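Local structure of Non-reducing end alpha-L-arabinofuranosidase BoGH43B (Bacteroides ovatus, 5JOZ) at residues T79-D84 / P127-I132; K135-S140 / P178-I183; S373-F378 / T433-L438. The protein cleaves terminal non-reducing alpha-L-arabinofuranoside residues from the side branches of xyloglucan, turning its S units into X units. One frame throughout, in Å; residues are numbered along the deposited sequence.

Contact 1: residues T79-D84 / P127-I132; sequences TLRYHD and PSIEFI
Thr79 faces Pro127 and Ser128 where two innermost blade strands run side by side and nearly parallel. Its OG1 is joined to Pro127 O through one water, which accepts from the hydroxyl and donates to the carbonyl, 2.7 Å from each. The methyl CG2 of Thr79 turns the other way along the strand, 3.5 Å from Ser128 OG, itself hydrogen-bonded to His179 ND1, and also lies over the centre of one face of the Arg81 guanidinium. Arg81 carries the polar part of the contact. With CG beside the backbone N and a bend at chi2, its chain doubles back along its own strand, past Thr79 and alongside Ile129. Arg81 NE donates to Ile129 O at 3.1 Å, nearly in line with the carbonyl but bent at the hydrogen (135°); the same NE forms a salt bridge with Glu130 OE2 at 3.0 Å, the carboxylate turned 60° from the guanidinium. Arg81 NH1 bonds back to Leu80 O at 2.9 Å and makes a second salt bridge to Asp240, while Arg81 CG rests on Ile129 CG1 at 3.8 Å. His83 lays CB over the middle of the Phe131 ring, 3.4 Å from its centroid, a CH-pi contact; the two rings, near parallel, are slid apart and barely overlap. These strands begin successive sheets of the five-bladed beta-propeller of family 43, near the inferred catalytic residues. The buried guanidinium is thus held between two carboxylates and two carbonyl oxygens, a setting likely to keep Arg81 charged and fixed in rotation.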
# COMPACT_ATOMS: atom_id res chain seq x y z
N THR A 79 -0.99 -10.26 -7.78
CA THR A 79 -1.55 -10.18 -9.12
C THR A 79 -3.06 -10.51 -9.02
O THR A 79 -3.43 -11.43 -8.29
CB THR A 79 -0.78 -11.10 -10.09
OG1 THR A 79 0.58 -10.65 -10.19
CG2 THR A 79 -1.40 -11.11 -11.47
N LEU A 80 -3.89 -9.74 -9.72
CA LEU A 80 -5.36 -9.87 -9.71
C LEU A 80 -5.87 -10.26 -11.10
O LEU A 80 -5.58 -9.57 -12.08
CB LEU A 80 -6.01 -8.53 -9.30
CG LEU A 80 -7.50 -8.26 -9.55
CD1 LEU A 80 -8.40 -9.20 -8.77
CD2 LEU A 80 -7.85 -6.83 -9.15
N ARG A 81 -6.62 -11.35 -11.19
CA ARG A 81 -7.21 -11.77 -12.46
C ARG A 81 -8.63 -12.25 -12.27
O ARG A 81 -9.09 -12.45 -11.14
CB ARG A 81 -6.35 -12.86 -13.11
CG ARG A 81 -4.90 -12.48 -13.38
CD ARG A 81 -4.78 -11.46 -14.50
NE ARG A 81 -3.38 -11.08 -14.77
CZ ARG A 81 -2.82 -9.88 -14.56
NH1 ARG A 81 -3.51 -8.86 -14.05
NH2 ARG A 81 -1.55 -9.68 -14.89
N TYR A 82 -9.33 -12.42 -13.39
CA TYR A 82 -10.73 -12.84 -13.41
C TYR A 82 -10.97 -13.88 -14.51
O TYR A 82 -10.55 -13.67 -15.65
CB TYR A 82 -11.63 -11.62 -13.67
CG TYR A 82 -13.10 -11.94 -13.81
CD1 TYR A 82 -13.91 -12.04 -12.68
CD2 TYR A 82 -13.68 -12.15 -15.06
CE1 TYR A 82 -15.26 -12.32 -12.80
CE2 TYR A 82 -15.03 -12.43 -15.19
CZ TYR A 82 -15.82 -12.51 -14.05
OH TYR A 82 -17.16 -12.79 -14.17
N HIS A 83 -11.65 -14.98 -14.16
CA HIS A 83 -12.01 -16.03 -15.10
C HIS A 83 -13.29 -16.77 -14.70
O HIS A 83 -13.39 -17.30 -13.59
CB HIS A 83 -10.87 -17.04 -15.25
CG HIS A 83 -11.11 -18.09 -16.29
ND1 HIS A 83 -11.28 -17.80 -17.63
CD2 HIS A 83 -11.21 -19.44 -16.18
CE1 HIS A 83 -11.48 -18.92 -18.30
NE2 HIS A 83 -11.44 -19.93 -17.44
N ASP A 84 -14.26 -16.78 -15.62
CA ASP A 84 -15.53 -17.52 -15.46
C ASP A 84 -16.20 -17.30 -14.10
O ASP A 84 -16.30 -18.21 -13.27
CB ASP A 84 -15.31 -19.02 -15.74
CG ASP A 84 -15.39 -19.36 -17.21
OD1 ASP A 84 -14.85 -18.59 -18.05
OD2 ASP A 84 -16.00 -20.40 -17.54
N PRO A 127 4.62 -13.63 -7.88
CA PRO A 127 3.93 -14.64 -8.69
C PRO A 127 2.85 -13.97 -9.51
O PRO A 127 2.13 -13.12 -9.00
CB PRO A 127 3.31 -15.56 -7.64
CG PRO A 127 3.08 -14.66 -6.46
CD PRO A 127 4.25 -13.73 -6.46
N SER A 128 2.72 -14.35 -10.78
CA SER A 128 1.66 -13.82 -11.62
C SER A 128 0.88 -14.95 -12.22
O SER A 128 1.43 -16.03 -12.44
CB SER A 128 2.23 -12.95 -12.72
OG SER A 128 1.19 -12.30 -13.43
N ILE A 129 -0.40 -14.70 -12.51
CA ILE A 129 -1.24 -15.68 -13.19
C ILE A 129 -1.89 -15.06 -14.41
O ILE A 129 -2.05 -13.85 -14.47
CB ILE A 129 -2.33 -16.30 -12.27
CG1 ILE A 129 -3.08 -15.23 -11.46
CG2 ILE A 129 -1.72 -17.31 -11.31
CD1 ILE A 129 -4.34 -15.75 -10.78
N GLU A 130 -2.21 -15.90 -15.39
CA GLU A 130 -3.00 -15.48 -16.53
C GLU A 130 -3.82 -16.66 -17.05
O GLU A 130 -3.36 -17.80 -17.04
CB GLU A 130 -2.08 -14.97 -17.64
CG GLU A 130 -2.83 -14.32 -18.80
CD GLU A 130 -3.48 -12.98 -18.45
OE1 GLU A 130 -4.42 -12.60 -19.18
OE2 GLU A 130 -3.04 -12.32 -17.48
N PHE A 131 -5.03 -16.35 -17.52
CA PHE A 131 -5.93 -17.33 -18.10
C PHE A 131 -5.94 -17.26 -19.61
O PHE A 131 -6.46 -16.30 -20.18
CB PHE A 131 -7.33 -17.11 -17.55
CG PHE A 131 -7.45 -17.45 -16.10
CD1 PHE A 131 -7.66 -18.76 -15.70
CD2 PHE A 131 -7.32 -16.46 -15.13
CE1 PHE A 131 -7.77 -19.08 -14.35
CE2 PHE A 131 -7.43 -16.78 -13.78
CZ PHE A 131 -7.65 -18.09 -13.39
N ILE A 132 -5.37 -18.28 -20.26
CA ILE A 132 -5.27 -18.35 -21.72
C ILE A 132 -5.54 -19.78 -22.19
O ILE A 132 -4.97 -20.71 -21.64
CB ILE A 132 -3.84 -17.98 -22.22
CG1 ILE A 132 -3.40 -16.58 -21.76
CG2 ILE A 132 -3.77 -18.05 -23.75
CD1 ILE A 132 -1.89 -16.37 -21.77
O HOH W 1 2.31 -10.61 -8.10

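Contact 2: residues K135-S140 / P178-I183; sequences KMYFLS and PHFYKI
Chi1 of -166° places CG of Phe180 opposite its own backbone N and swings the ring toward Tyr137, whose chi1 of -74° sets its CG beside the backbone N and presents a ring face in return. The two residues belong to adjacent blades of the five-bladed beta-propeller characteristic of family 43: the strand holding 135-140 is second in its blade, and the one holding 178-183 is innermost in the next. The segments run roughly antiparallel and meet largely through apolar side chains. Phe180 CE2 sits over one face of the Tyr137 ring, displaced toward its rim and 3.7 Å from Tyr137 CG. The ring planes are inclined at 49°, with centroids 5.0 Å apart, so one side of Phe180, CD2 and CE2, leans onto the tyrosine while the rest of its ring tilts off. Ile132 and Tyr214 also pack on Phe180, and Pro210 on Tyr137. With an alanine here in place of Tyr137, Phe180 CE2 is likely to lose the face it rests on, and a gap to open between the two blades. Leu139, two residues farther along the same side of its strand, fills the next position. Its CD2 lies 3.8 Å from Phe180 CB and also presses on the peptide between His179 and Phe180, while CG packs against Pro178 CB. Pro178 stands close to Asp126, inferred to modulate the pKa of the proton-donor glutamate, and follows the probable proton donor Glu176 by two residues, so this apolar seam probably reaches the catalytic centre. At that inner end, Leu139 CD2 meets Pro178 CB at 3.7 Å, and Pro178 CG reaches Ser140 C at 4.1 Å.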
# COMPACT_ATOMS: atom_id res chain seq x y z
N LYS A 135 -6.41 -22.53 -19.75
CA LYS A 135 -5.36 -22.91 -18.80
C LYS A 135 -5.04 -21.73 -17.90
O LYS A 135 -5.14 -20.57 -18.32
CB LYS A 135 -4.08 -23.31 -19.51
CG LYS A 135 -4.23 -24.45 -20.49
CD LYS A 135 -2.89 -24.86 -21.07
CE LYS A 135 -3.02 -26.06 -22.00
NZ LYS A 135 -1.73 -26.80 -22.06
N MET A 136 -4.63 -22.03 -16.68
CA MET A 136 -4.22 -21.03 -15.70
C MET A 136 -2.70 -21.08 -15.59
O MET A 136 -2.15 -21.95 -14.89
CB MET A 136 -4.89 -21.32 -14.36
CG MET A 136 -4.48 -20.41 -13.22
SD MET A 136 -5.45 -20.85 -11.76
CE MET A 136 -4.48 -20.15 -10.44
N TYR A 137 -2.03 -20.14 -16.27
CA TYR A 137 -0.57 -20.04 -16.26
C TYR A 137 -0.07 -19.37 -14.98
O TYR A 137 -0.70 -18.45 -14.48
CB TYR A 137 -0.04 -19.28 -17.48
CG TYR A 137 -0.11 -20.08 -18.75
CD1 TYR A 137 0.97 -20.87 -19.14
CD2 TYR A 137 -1.23 -20.04 -19.57
CE1 TYR A 137 0.91 -21.62 -20.31
CE2 TYR A 137 -1.29 -20.78 -20.74
CZ TYR A 137 -0.22 -21.57 -21.10
OH TYR A 137 -0.26 -22.31 -22.25
N PHE A 138 1.07 -19.85 -14.48
CA PHE A 138 1.75 -19.30 -13.30
C PHE A 138 3.12 -18.91 -13.81
O PHE A 138 3.84 -19.76 -14.32
CB PHE A 138 1.86 -20.35 -12.18
CG PHE A 138 2.68 -19.91 -10.97
CD1 PHE A 138 4.08 -19.95 -10.99
CD2 PHE A 138 2.05 -19.49 -9.80
CE1 PHE A 138 4.83 -19.57 -9.88
CE2 PHE A 138 2.79 -19.10 -8.68
CZ PHE A 138 4.19 -19.14 -8.72
N LEU A 139 3.45 -17.63 -13.69
CA LEU A 139 4.75 -17.11 -14.06
C LEU A 139 5.36 -16.46 -12.81
O LEU A 139 4.67 -15.72 -12.10
CB LEU A 139 4.58 -16.12 -15.20
CG LEU A 139 5.80 -15.38 -15.74
CD1 LEU A 139 6.79 -16.32 -16.41
CD2 LEU A 139 5.37 -14.30 -16.72
N SER A 140 6.61 -16.78 -12.51
CA SER A 140 7.34 -16.12 -11.45
C SER A 140 8.82 -16.05 -11.78
O SER A 140 9.30 -16.86 -12.58
CB SER A 140 7.16 -16.87 -10.14
OG SER A 140 7.99 -18.03 -10.10
N PRO A 178 7.08 -10.17 -13.36
CA PRO A 178 6.73 -10.65 -14.70
C PRO A 178 5.25 -10.92 -14.84
O PRO A 178 4.64 -11.51 -13.95
CB PRO A 178 7.52 -11.95 -14.82
CG PRO A 178 7.57 -12.46 -13.42
CD PRO A 178 7.74 -11.24 -12.58
N HIS A 179 4.66 -10.46 -15.95
CA HIS A 179 3.30 -10.83 -16.31
C HIS A 179 3.30 -11.48 -17.68
O HIS A 179 4.14 -11.16 -18.52
CB HIS A 179 2.37 -9.61 -16.33
CG HIS A 179 2.25 -8.95 -15.01
ND1 HIS A 179 1.79 -9.61 -13.89
CD2 HIS A 179 2.55 -7.69 -14.61
CE1 HIS A 179 1.79 -8.77 -12.86
NE2 HIS A 179 2.25 -7.61 -13.27
N PHE A 180 2.33 -12.36 -17.87
CA PHE A 180 2.20 -13.18 -19.04
C PHE A 180 0.95 -12.73 -19.80
O PHE A 180 -0.12 -12.66 -19.22
CB PHE A 180 2.07 -14.64 -18.58
CG PHE A 180 2.26 -15.65 -19.67
CD1 PHE A 180 3.43 -15.68 -20.41
CD2 PHE A 180 1.28 -16.59 -19.95
CE1 PHE A 180 3.61 -16.61 -21.42
CE2 PHE A 180 1.45 -17.53 -20.95
CZ PHE A 180 2.62 -17.53 -21.69
N TYR A 181 1.10 -12.40 -21.09
CA TYR A 181 -0.05 -12.04 -21.93
C TYR A 181 -0.01 -12.76 -23.27
O TYR A 181 1.07 -12.96 -23.84
CB TYR A 181 -0.11 -10.53 -22.18
CG TYR A 181 0.04 -9.66 -20.95
CD1 TYR A 181 -0.94 -9.63 -19.98
CD2 TYR A 181 1.17 -8.88 -20.77
CE1 TYR A 181 -0.80 -8.84 -18.85
CE2 TYR A 181 1.32 -8.08 -19.66
CZ TYR A 181 0.33 -8.06 -18.69
OH TYR A 181 0.48 -7.26 -17.59
N LYS A 182 -1.17 -13.15 -23.77
CA LYS A 182 -1.29 -13.69 -25.12
C LYS A 182 -1.99 -12.61 -25.90
O LYS A 182 -3.19 -12.43 -25.75
CB LYS A 182 -2.10 -14.99 -25.13
CG LYS A 182 -2.50 -15.51 -26.51
CD LYS A 182 -1.31 -15.71 -27.44
CE LYS A 182 -1.70 -16.43 -28.72
NZ LYS A 182 -2.31 -17.77 -28.45
N ILE A 183 -1.22 -11.89 -26.71
CA ILE A 183 -1.75 -10.78 -27.50
C ILE A 183 -1.41 -11.04 -28.96
O ILE A 183 -0.22 -11.13 -29.31
CB ILE A 183 -1.11 -9.43 -27.09
CG1 ILE A 183 -1.31 -9.15 -25.60
CG2 ILE A 183 -1.65 -8.30 -27.95
CD1 ILE A 183 -0.34 -8.13 -25.03

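Contact 3: residues S373-F378 / T433-L438; sequences SAKVNF and TGEVIL
Ala374 and Leu438 exchange two backbone hydrogen bonds, N to O at 2.9 Å in each direction, and Val376 and Val436 repeat the pattern, Val376 N reaching Val436 O at 2.8 Å. Between these antiparallel hydrogen-bonded pairs lies the non-hydrogen-bonded pair Lys375 and Ile437, where CA-H...O contacts take over: Lys375 CA to Val436 O and Ile437 CA to Ala374 O. Apolar packing occupies the face bearing Ala374, Val376, Val436 and Leu438. There Val376 CG1, set between the backbone N and carbonyl carbon by chi1 of 59°, meets Leu438 CD1 at 4.1 Å, and Ile403 and Leu389 of the other sheet cover this side. On the opposite face, Glu435 crosses Lys375 at about a right angle, its OE2 3.6 Å from Lys375 CG; the ammonium instead makes its salt bridge with the calcium ligand Asp499. Asn377 CB lies 3.6 Å from Glu435 OE1. Two waters close the end where the strands diverge. One donates to both Val376 O and Gly434 O and accepts from Phe378 N; the other donates to Asn377 OD1 and accepts from Gly434 N at 2.7 Å. Neighbouring antiparallel strands, with one apolar face turned inward to a second sheet, are typical of the concanavalin A-like beta-sandwich that forms the C-terminal domain.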
# COMPACT_ATOMS: atom_id res chain seq x y z
N SER A 373 -6.52 15.54 12.38
CA SER A 373 -6.76 15.81 13.80
C SER A 373 -7.81 14.88 14.37
O SER A 373 -8.63 14.34 13.65
CB SER A 373 -7.18 17.26 14.01
OG SER A 373 -8.34 17.57 13.27
N ALA A 374 -7.78 14.75 15.69
CA ALA A 374 -8.65 13.84 16.40
C ALA A 374 -8.96 14.39 17.78
O ALA A 374 -8.06 14.81 18.49
CB ALA A 374 -7.98 12.47 16.53
N LYS A 375 -10.24 14.35 18.14
CA LYS A 375 -10.67 14.67 19.49
C LYS A 375 -10.62 13.37 20.30
O LYS A 375 -11.25 12.38 19.91
CB LYS A 375 -12.09 15.23 19.46
CG LYS A 375 -12.64 15.81 20.76
CD LYS A 375 -14.16 15.69 20.78
CE LYS A 375 -14.85 16.77 21.60
NZ LYS A 375 -16.32 16.53 21.65
N VAL A 376 -9.88 13.38 21.41
CA VAL A 376 -9.65 12.20 22.21
C VAL A 376 -9.87 12.48 23.71
O VAL A 376 -9.52 13.55 24.22
CB VAL A 376 -8.23 11.62 21.95
CG1 VAL A 376 -7.15 12.63 22.28
CG2 VAL A 376 -8.01 10.31 22.72
N ASN A 377 -10.48 11.50 24.37
CA ASN A 377 -10.63 11.49 25.81
C ASN A 377 -9.66 10.42 26.34
O ASN A 377 -9.82 9.24 26.03
CB ASN A 377 -12.08 11.16 26.19
CG ASN A 377 -12.36 11.33 27.69
OD1 ASN A 377 -11.76 12.16 28.36
ND2 ASN A 377 -13.28 10.53 28.21
N PHE A 378 -8.66 10.84 27.11
CA PHE A 378 -7.71 9.88 27.68
C PHE A 378 -7.12 10.36 29.00
O PHE A 378 -6.39 11.35 29.02
CB PHE A 378 -6.57 9.55 26.70
CG PHE A 378 -5.59 8.54 27.24
CD1 PHE A 378 -6.03 7.27 27.61
CD2 PHE A 378 -4.24 8.85 27.40
CE1 PHE A 378 -5.13 6.33 28.13
CE2 PHE A 378 -3.35 7.92 27.91
CZ PHE A 378 -3.79 6.66 28.27
N THR A 433 -8.34 16.85 33.45
CA THR A 433 -9.36 16.09 32.69
C THR A 433 -9.90 16.88 31.48
O THR A 433 -9.55 18.05 31.27
CB THR A 433 -10.56 15.66 33.58
OG1 THR A 433 -11.36 16.81 33.93
CG2 THR A 433 -10.10 14.94 34.83
N GLY A 434 -10.76 16.23 30.70
CA GLY A 434 -11.44 16.89 29.58
C GLY A 434 -10.85 16.52 28.22
O GLY A 434 -9.73 16.00 28.12
N GLU A 435 -11.62 16.83 27.19
CA GLU A 435 -11.31 16.42 25.83
C GLU A 435 -10.11 17.18 25.28
O GLU A 435 -9.89 18.33 25.62
CB GLU A 435 -12.55 16.63 24.94
CG GLU A 435 -13.74 15.75 25.32
CD GLU A 435 -13.71 14.35 24.72
OE1 GLU A 435 -14.58 13.53 25.09
OE2 GLU A 435 -12.84 14.04 23.87
N VAL A 436 -9.32 16.51 24.44
CA VAL A 436 -8.13 17.12 23.83
C VAL A 436 -8.19 16.88 22.34
O VAL A 436 -8.46 15.76 21.88
CB VAL A 436 -6.81 16.57 24.42
CG1 VAL A 436 -5.60 17.29 23.83
CG2 VAL A 436 -6.81 16.70 25.92
N ILE A 437 -7.95 17.94 21.57
CA ILE A 437 -7.84 17.83 20.13
C ILE A 437 -6.37 17.79 19.83
O ILE A 437 -5.66 18.75 20.12
CB ILE A 437 -8.48 19.01 19.39
CG1 ILE A 437 -9.99 19.05 19.68
CG2 ILE A 437 -8.20 18.90 17.89
CD1 ILE A 437 -10.70 20.27 19.12
N LEU A 438 -5.93 16.66 19.27
CA LEU A 438 -4.56 16.48 18.83
C LEU A 438 -4.55 16.66 17.34
O LEU A 438 -5.43 16.16 16.66
CB LEU A 438 -4.06 15.09 19.17
CG LEU A 438 -3.94 14.74 20.65
CD1 LEU A 438 -3.44 13.31 20.75
CD2 LEU A 438 -3.01 15.68 21.40
O HOH W 2 -8.67 13.78 26.90
O HOH W 3 -11.66 13.66 30.73

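How the contacts relate
Contacts 1 and 2 adjoin in the catalytic propeller, their centres about 8 Å apart, and share a blade: strands 128-132 and 135-141 follow each other and pair, with Ser128 N 2.7 Å from Leu139 O and Glu130 O 2.8 Å from Tyr137 N. Contact 1 ties that blade to the preceding one, contact 2 to the following one. Ser128 also reaches the strand of contact 2 through a hydrogen bond to His179. Both border the inferred catalytic residues, Asp126 lying close to Pro127 and Pro178. Contact 3 belongs to the beta-sandwich beyond the chain's centre, about 47 and 52 Å from contacts 1 and 2 between centres, with the side chain of Lys375 about 7 Å from the bound calcium ion.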